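Local coordinates for protein 5-carboxyvanillate decarboxylase (Sphingomonas paucimobilis, PDB 4NG3) that probably removes a carboxylate from 5-carboxyvanillate as a manganese-binding lyase of the amidohydrolase superfamily, at residues K222-H227 and A268-G273. Sequence-based numbering, arbitrary orientation.
Sequences KIVLGH and AITTSG. With 1DF (4-hydroxy-3-methoxy-5-nitrobenzoic acid), chain J.
Strands 223-225 and 268-270 run parallel, pairing Val224 with Ala268 and Leu225 with Ile269. Three backbone hydrogen bonds join them: Ala268 N to Ile223 O, Leu225 N to Ala268 O (3.1 Å) and Thr270 N to Leu225 O (2.9 Å). Within the strand pair, Ala268 O and Leu225 O also take CA-H contacts, from Val224 and Ile269 respectively.

Apolar packing is lighter. On the face shared by Val224 and Ala268, Val224 CG1 lies 3.6 Å from Thr270 CG2, the two side chains crossing nearly at right angles; beta-branched residues such as Val224 and Thr270 suit extended strands, while the small Ala268 brings its CB to 4.4 Å from Val224 CG2, a light contact.

Past the strand ends the contact turns polar. A chi1 of 51° sets Ser272 OG between the residue's own backbone N and carbonyl carbon, which turns it toward His227 N, from which it accepts a bond at 2.9 Å; it is also hydrogen-bonded to Glu8, a manganese ligand. The same hydroxyl stands 3.4 Å above the His227 ring plane, toward its rim, and Ser272 O receives a CA-H contact from His227 CA at 3.1 Å. Gly226 passes close to both Thr270 OG1 and Ser272 OG, where a CB would clash with the serine oxygen.

At the ring's edge, His227 NE2 donates to nitro oxygen O11 of the bound nitrobenzoate at 3.0 Å and more weakly to O22; it is also hydrogen-bonded to Asp297, while ND1 pairs with Glu230. With the imidazole cut back to an alanine here, the nitro group, Asp297 and Glu230 would probably each lose a hydrogen-bonding partner.

The pair forms the sixth and seventh strands of the TIM barrel, flanked by strands 171-174 and 292-293. Val224 and Ala268 both touch Met293, Thr270 OG1 is hydrogen-bonded to Tyr172 OH, on strand 171-174, and the C-terminal ends of both strands face the manganese site.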
ATOM      1  N   LYS A 222     -14.344  10.723 -13.326  1.00  8.56           N
ATOM      2  CA  LYS A 222     -13.234   9.874 -13.736  1.00  8.09           C
ATOM      3  C   LYS A 222     -11.965  10.320 -13.011  1.00  9.46           C
ATOM      4  O   LYS A 222     -11.556  11.476 -13.098  1.00 11.74           O
ATOM      5  CB  LYS A 222     -13.039   9.903 -15.251  1.00 12.20           C
ATOM      6  CG  LYS A 222     -11.924   8.977 -15.751  1.00 19.25           C
ATOM      7  CD  LYS A 222     -12.334   7.497 -15.700  1.00 20.23           C
ATOM      8  CE  LYS A 222     -13.363   7.157 -16.787  1.00 24.30           C
ATOM      9  NZ  LYS A 222     -14.039   5.828 -16.581  1.00 18.07           N
ATOM     10  N   ILE A 223     -11.361   9.386 -12.280  1.00  9.80           N
ATOM     11  CA  ILE A 223     -10.133   9.651 -11.543  1.00  9.16           C
ATOM     12  C   ILE A 223      -9.010   8.867 -12.201  1.00 10.84           C
ATOM     13  O   ILE A 223      -9.212   7.745 -12.675  1.00 11.37           O
ATOM     14  CB  ILE A 223     -10.252   9.220 -10.061  1.00  6.19           C
ATOM     15  CG1 ILE A 223     -11.495   9.832  -9.412  1.00 10.41           C
ATOM     16  CG2 ILE A 223      -8.998   9.609  -9.262  1.00  6.49           C
ATOM     17  CD1 ILE A 223     -11.491  11.356  -9.380  1.00 12.25           C
ATOM     18  N   VAL A 224      -7.830   9.469 -12.254  1.00  7.86           N
ATOM     19  CA  VAL A 224      -6.660   8.787 -12.788  1.00  7.26           C
ATOM     20  C   VAL A 224      -5.593   8.757 -11.710  1.00  7.58           C
ATOM     21  O   VAL A 224      -5.331   9.780 -11.068  1.00  9.42           O
ATOM     22  CB  VAL A 224      -6.104   9.509 -14.051  1.00  6.50           C
ATOM     23  CG1 VAL A 224      -4.769   8.882 -14.475  1.00  5.98           C
ATOM     24  CG2 VAL A 224      -7.106   9.454 -15.176  1.00  9.23           C
ATOM     25  N   LEU A 225      -4.997   7.583 -11.505  1.00  7.26           N
ATOM     26  CA  LEU A 225      -3.924   7.396 -10.538  1.00 10.26           C
ATOM     27  C   LEU A 225      -2.674   6.891 -11.247  1.00  6.61           C
ATOM     28  O   LEU A 225      -2.748   5.957 -12.049  1.00  7.99           O
ATOM     29  CB  LEU A 225      -4.323   6.367  -9.478  1.00  8.81           C
ATOM     30  CG  LEU A 225      -5.508   6.659  -8.562  1.00  9.74           C
ATOM     31  CD1 LEU A 225      -5.706   5.479  -7.595  1.00  9.99           C
ATOM     32  CD2 LEU A 225      -5.232   7.927  -7.806  1.00  6.56           C
ATOM     33  N   GLY A 226      -1.524   7.483 -10.941  1.00  7.10           N
ATOM     34  CA  GLY A 226      -0.280   7.017 -11.517  1.00  5.12           C
ATOM     35  C   GLY A 226       0.329   5.869 -10.723  1.00  7.16           C
ATOM     36  O   GLY A 226      -0.314   5.307  -9.839  1.00  7.45           O
ATOM     37  N   HIS A 227       1.572   5.520 -11.054  1.00  6.77           N
ATOM     38  CA  HIS A 227       2.326   4.506 -10.306  1.00  5.26           C
ATOM     39  C   HIS A 227       1.568   3.186 -10.218  1.00  6.17           C
ATOM     40  O   HIS A 227       1.469   2.566  -9.153  1.00  7.88           O
ATOM     41  CB  HIS A 227       2.733   5.083  -8.954  1.00  9.99           C
ATOM     42  CG  HIS A 227       3.199   6.498  -9.072  1.00 13.20           C
ATOM     43  ND1 HIS A 227       2.475   7.567  -8.589  1.00 13.55           N
ATOM     44  CD2 HIS A 227       4.263   7.027  -9.724  1.00 15.50           C
ATOM     45  CE1 HIS A 227       3.099   8.692  -8.898  1.00 18.73           C
ATOM     46  NE2 HIS A 227       4.187   8.392  -9.584  1.00 13.65           N
ATOM     47  N   ALA A 268      -8.958   5.124 -13.922  1.00 10.83           N
ATOM     48  CA  ALA A 268      -7.997   4.540 -14.863  1.00  9.43           C
ATOM     49  C   ALA A 268      -6.635   4.714 -14.220  1.00  7.40           C
ATOM     50  O   ALA A 268      -6.491   5.501 -13.274  1.00  8.33           O
ATOM     51  CB  ALA A 268      -8.038   5.241 -16.225  1.00  9.44           C
ATOM     52  N   ILE A 269      -5.636   3.967 -14.681  1.00  5.10           N
ATOM     53  CA  ILE A 269      -4.309   4.083 -14.071  1.00  5.19           C
ATOM     54  C   ILE A 269      -3.237   4.390 -15.111  1.00  9.97           C
ATOM     55  O   ILE A 269      -3.448   4.191 -16.302  1.00  6.80           O
ATOM     56  CB  ILE A 269      -3.892   2.808 -13.291  1.00  5.04           C
ATOM     57  CG1 ILE A 269      -3.536   1.670 -14.259  1.00  5.08           C
ATOM     58  CG2 ILE A 269      -4.999   2.385 -12.320  1.00  9.22           C
ATOM     59  CD1 ILE A 269      -2.882   0.492 -13.559  1.00  5.11           C
ATOM     60  N   THR A 270      -2.101   4.907 -14.656  1.00  5.02           N
ATOM     61  CA  THR A 270      -0.941   5.046 -15.529  1.00  5.05           C
ATOM     62  C   THR A 270       0.245   4.246 -14.980  1.00  5.72           C
ATOM     63  O   THR A 270       0.239   3.819 -13.826  1.00  9.25           O
ATOM     64  CB  THR A 270      -0.509   6.513 -15.734  1.00 10.85           C
ATOM     65  OG1 THR A 270       0.365   6.929 -14.668  1.00  8.21           O
ATOM     66  CG2 THR A 270      -1.727   7.426 -15.815  1.00  6.56           C
ATOM     67  N   THR A 271       1.262   4.063 -15.815  1.00  5.13           N
ATOM     68  CA  THR A 271       2.422   3.252 -15.482  1.00  6.56           C
ATOM     69  C   THR A 271       3.613   4.080 -15.003  1.00  6.34           C
ATOM     70  O   THR A 271       4.740   3.583 -14.969  1.00  6.76           O
ATOM     71  CB  THR A 271       2.880   2.426 -16.693  1.00  5.30           C
ATOM     72  OG1 THR A 271       3.327   3.302 -17.736  1.00  6.34           O
ATOM     73  CG2 THR A 271       1.736   1.554 -17.214  1.00  5.96           C
ATOM     74  N   SER A 272       3.378   5.337 -14.643  1.00  7.13           N
ATOM     75  CA  SER A 272       4.474   6.201 -14.206  1.00  7.92           C
ATOM     76  C   SER A 272       5.294   5.562 -13.090  1.00  5.97           C
ATOM     77  O   SER A 272       4.745   5.124 -12.077  1.00  9.97           O
ATOM     78  CB  SER A 272       3.952   7.556 -13.752  1.00 10.94           C
ATOM     79  OG  SER A 272       2.909   7.405 -12.814  1.00  8.42           O
ATOM     80  N   GLY A 273       6.601   5.480 -13.298  1.00  9.20           N
ATOM     81  CA  GLY A 273       7.503   4.979 -12.267  1.00  8.94           C
ATOM     82  C   GLY A 273       7.361   3.513 -11.919  1.00  9.25           C
ATOM     83  O   GLY A 273       7.944   3.048 -10.936  1.00  7.19           O
TER
HETATM   84  C1  1DF J 402       9.385  12.896  -7.370  1.00  8.86           C
HETATM   85  CO1 1DF J 402       8.721  11.836  -7.992  1.00  9.82           C
HETATM   86  CO2 1DF J 402       8.802  14.153  -7.315  1.00 10.35           C
HETATM   87  CM1 1DF J 402       7.465  12.055  -8.566  1.00  8.95           C
HETATM   88  CM2 1DF J 402       7.562  14.358  -7.884  1.00 13.40           C
HETATM   89  OM  1DF J 402       6.937  15.581  -7.871  1.00 14.71           O
HETATM   90  CZ  1DF J 402       6.903  13.321  -8.510  1.00 15.17           C
HETATM   91  CC  1DF J 402      10.719  12.741  -6.732  1.00 15.14           C
HETATM   92  CV  1DF J 402       7.235  16.546  -6.923  1.00 10.40           C
HETATM   93  O1  1DF J 402      11.479  11.796  -7.055  1.00 13.71           O
HETATM   94  O2  1DF J 402      11.082  13.584  -5.865  1.00 13.42           O
HETATM   95  O3  1DF J 402       5.923  13.688  -9.389  1.00 13.93           O
HETATM   96  N   1DF J 402       6.616  10.954  -8.933  1.00 18.74           N
HETATM   97  O11 1DF J 402       5.478  11.155  -9.557  1.00 17.03           O
HETATM   98  O22 1DF J 402       6.979   9.746  -8.654  1.00 22.30           O